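PDB 6JEB: beta-hexosaminidase Amuc_2018 from Akkermansia muciniphila, which hydrolyses terminal non-reducing N-acetylglucosamine and N-acetylgalactosamine residues from beta-N-acetylhexosaminides, including unbranched N-glycans and chitobiose. Local coordinates for residues 421-426 with 430-435. Sequence-based numbering, arbitrary orientation. Where two conformers were deposited one is given.
Sequences IAEAGW and GVRSWE
Glu-423, in the last turns of helix 417-426, faces Arg-432, in the linker to helix 434-452, their CA atoms 7.9 Å apart. The guanidinium of Arg-432 lays one face over the helix backbone at Ala-424. CA of Ala-424 lies over that face toward its rim, 3.5 Å from NH1 of Arg-432. CB of Ala-424 is 3.8 Å from NH1 of Arg-432. A bend at chi3 of Arg-432 (60°) is consistent with this flat placement. The side chains of Glu-423 and Arg-432 run antiparallel alongside one another, carboxylate and guanidinium planes nearly perpendicular (81°). OE2 of Glu-423 stays 4.8 Å from NE of Arg-432, so no salt bridge forms. One water donates to OE2 of Glu-423 and to O of Val-431, each at 2.9 Å. Another donates to O of Ala-424 (2.7 Å) and accepts from NH1 of Arg-432. OE2 of Glu-423 hydrogen-bonds OH of Tyr-376, and its OE1 makes a salt bridge with NZ of Lys-440. NH1 of Arg-432 donates to O of Leu-378, and its guanidinium makes a cation-pi contact with Tyr-376. A leucine in place of Arg-432 would probably leave O of Leu-378 and the water at Ala-424 without their donor. The contact joins helix 417-426 to the start of helix 434-452 on the outside of the family 20 (beta/alpha)8 barrel. Its direct touch is van der Waals packing, while its polar links run through water.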
loop_
_atom_site.group_PDB
_atom_site.type_symbol
_atom_site.label_atom_id
_atom_site.label_comp_id
_atom_site.label_asym_id
_atom_site.label_seq_id
_atom_site.Cartn_x
_atom_site.Cartn_y
_atom_site.Cartn_z
ATOM N N ILE A 421 -9.864 -6.228 -2.642
ATOM C CA ILE A 421 -9.009 -6.015 -1.476
ATOM C C ILE A 421 -9.726 -5.157 -0.439
ATOM O O ILE A 421 -9.650 -5.427 0.767
ATOM C CB ILE A 421 -7.664 -5.392 -1.900
ATOM C CG1 ILE A 421 -6.890 -6.341 -2.832
ATOM C CG2 ILE A 421 -6.824 -5.016 -0.675
ATOM C CD1 ILE A 421 -6.431 -7.622 -2.164
ATOM N N ALA A 422 -10.412 -4.097 -0.887
ATOM C CA ALA A 422 -11.139 -3.229 0.038
ATOM C C ALA A 422 -12.165 -4.020 0.837
ATOM O O ALA A 422 -12.302 -3.832 2.055
ATOM C CB ALA A 422 -11.821 -2.091 -0.728
ATOM N N GLU A 423 -12.890 -4.915 0.166
ATOM C CA GLU A 423 -13.895 -5.719 0.851
ATOM C C GLU A 423 -13.247 -6.757 1.768
ATOM O O GLU A 423 -13.758 -7.034 2.857
ATOM C CB GLU A 423 -14.853 -6.348 -0.171
ATOM C CG GLU A 423 -15.972 -7.170 0.459
ATOM C CD GLU A 423 -17.281 -7.127 -0.323
ATOM O OE1 GLU A 423 -17.732 -6.017 -0.684
ATOM O OE2 GLU A 423 -17.868 -8.205 -0.573
ATOM N N ALA A 424 -12.099 -7.311 1.365
ATOM C CA ALA A 424 -11.388 -8.246 2.237
ATOM C C ALA A 424 -10.904 -7.567 3.517
ATOM O O ALA A 424 -10.885 -8.188 4.589
ATOM C CB ALA A 424 -10.211 -8.870 1.485
ATOM N N GLY A 425 -10.483 -6.301 3.426
ATOM C CA GLY A 425 -10.009 -5.604 4.609
ATOM C C GLY A 425 -11.119 -5.106 5.507
ATOM O O GLY A 425 -10.938 -5.028 6.728
ATOM N N TRP A 426 -12.273 -4.765 4.932
ATOM C CA TRP A 426 -13.368 -4.115 5.646
ATOM C C TRP A 426 -14.454 -5.083 6.104
ATOM O O TRP A 426 -14.925 -4.995 7.243
ATOM C CB TRP A 426 -14.005 -3.048 4.742
ATOM C CG TRP A 426 -15.152 -2.343 5.412
ATOM C CD1 TRP A 426 -16.418 -2.825 5.606
ATOM C CD2 TRP A 426 -15.124 -1.044 6.014
ATOM N NE1 TRP A 426 -17.174 -1.911 6.299
ATOM C CE2 TRP A 426 -16.403 -0.807 6.560
ATOM C CE3 TRP A 426 -14.143 -0.053 6.139
ATOM C CZ2 TRP A 426 -16.724 0.372 7.234
ATOM C CZ3 TRP A 426 -14.464 1.124 6.802
ATOM C CH2 TRP A 426 -15.746 1.326 7.341
ATOM N N GLY A 430 -18.942 -12.952 7.400
ATOM C CA GLY A 430 -20.347 -13.317 7.370
ATOM C C GLY A 430 -21.192 -12.541 6.381
ATOM O O GLY A 430 -22.328 -12.950 6.126
ATOM N N VAL A 431 -20.681 -11.438 5.827
ATOM C CA VAL A 431 -21.389 -10.688 4.790
ATOM C C VAL A 431 -20.714 -10.791 3.435
ATOM O O VAL A 431 -21.158 -10.140 2.476
ATOM C CB VAL A 431 -21.623 -9.212 5.175
ATOM C CG1 VAL A 431 -22.390 -9.109 6.494
ATOM C CG2 VAL A 431 -20.293 -8.438 5.227
ATOM N N ARG A 432 -19.658 -11.586 3.320
ATOM C CA ARG A 432 -18.894 -11.677 2.086
ATOM C C ARG A 432 -19.347 -12.869 1.254
ATOM O O ARG A 432 -19.608 -13.951 1.788
ATOM C CB ARG A 432 -17.400 -11.784 2.389
ATOM C CG ARG A 432 -16.811 -10.481 2.905
ATOM C CD ARG A 432 -15.306 -10.574 3.064
ATOM N NE ARG A 432 -14.643 -10.876 1.796
ATOM C CZ ARG A 432 -13.392 -11.305 1.686
ATOM N NH1 ARG A 432 -12.650 -11.466 2.776
ATOM N NH2 ARG A 432 -12.883 -11.560 0.483
ATOM N N SER A 433 -19.458 -12.653 -0.057
ATOM C CA SER A 433 -19.658 -13.740 -1.004
ATOM C C SER A 433 -19.249 -13.249 -2.386
ATOM O O SER A 433 -19.438 -12.074 -2.718
ATOM C CB SER A 433 -21.103 -14.260 -1.020
ATOM O OG SER A 433 -21.952 -13.464 -1.829
ATOM N N TRP A 434 -18.669 -14.152 -3.173
ATOM C CA TRP A 434 -18.272 -13.789 -4.527
ATOM C C TRP A 434 -19.479 -13.355 -5.351
ATOM O O TRP A 434 -19.417 -12.355 -6.078
ATOM C CB TRP A 434 -17.544 -14.960 -5.184
ATOM C CG TRP A 434 -17.345 -14.787 -6.658
ATOM C CD1 TRP A 434 -17.886 -15.555 -7.653
ATOM C CD2 TRP A 434 -16.570 -13.770 -7.314
ATOM N NE1 TRP A 434 -17.489 -15.088 -8.877
ATOM C CE2 TRP A 434 -16.678 -13.996 -8.701
ATOM C CE3 TRP A 434 -15.788 -12.700 -6.865
ATOM C CZ2 TRP A 434 -16.038 -13.189 -9.646
ATOM C CZ3 TRP A 434 -15.146 -11.900 -7.809
ATOM C CH2 TRP A 434 -15.278 -12.151 -9.181
ATOM N N GLU A 435 -20.598 -14.075 -5.222
ATOM C CA GLU A 435 -21.784 -13.739 -6.002
ATOM C C GLU A 435 -22.255 -12.318 -5.711
ATOM O O GLU A 435 -22.547 -11.550 -6.634
ATOM C CB GLU A 435 -22.898 -14.751 -5.740
ATOM C CG GLU A 435 -22.626 -16.123 -6.338
ATOM C CD GLU A 435 -22.385 -16.064 -7.833
ATOM O OE1 GLU A 435 -23.145 -15.356 -8.529
ATOM O OE2 GLU A 435 -21.429 -16.713 -8.312
HETATM O O HOH W 1 -20.543 -9.138 -0.202
HETATM O O HOH W 2 -12.806 -9.949 5.294
#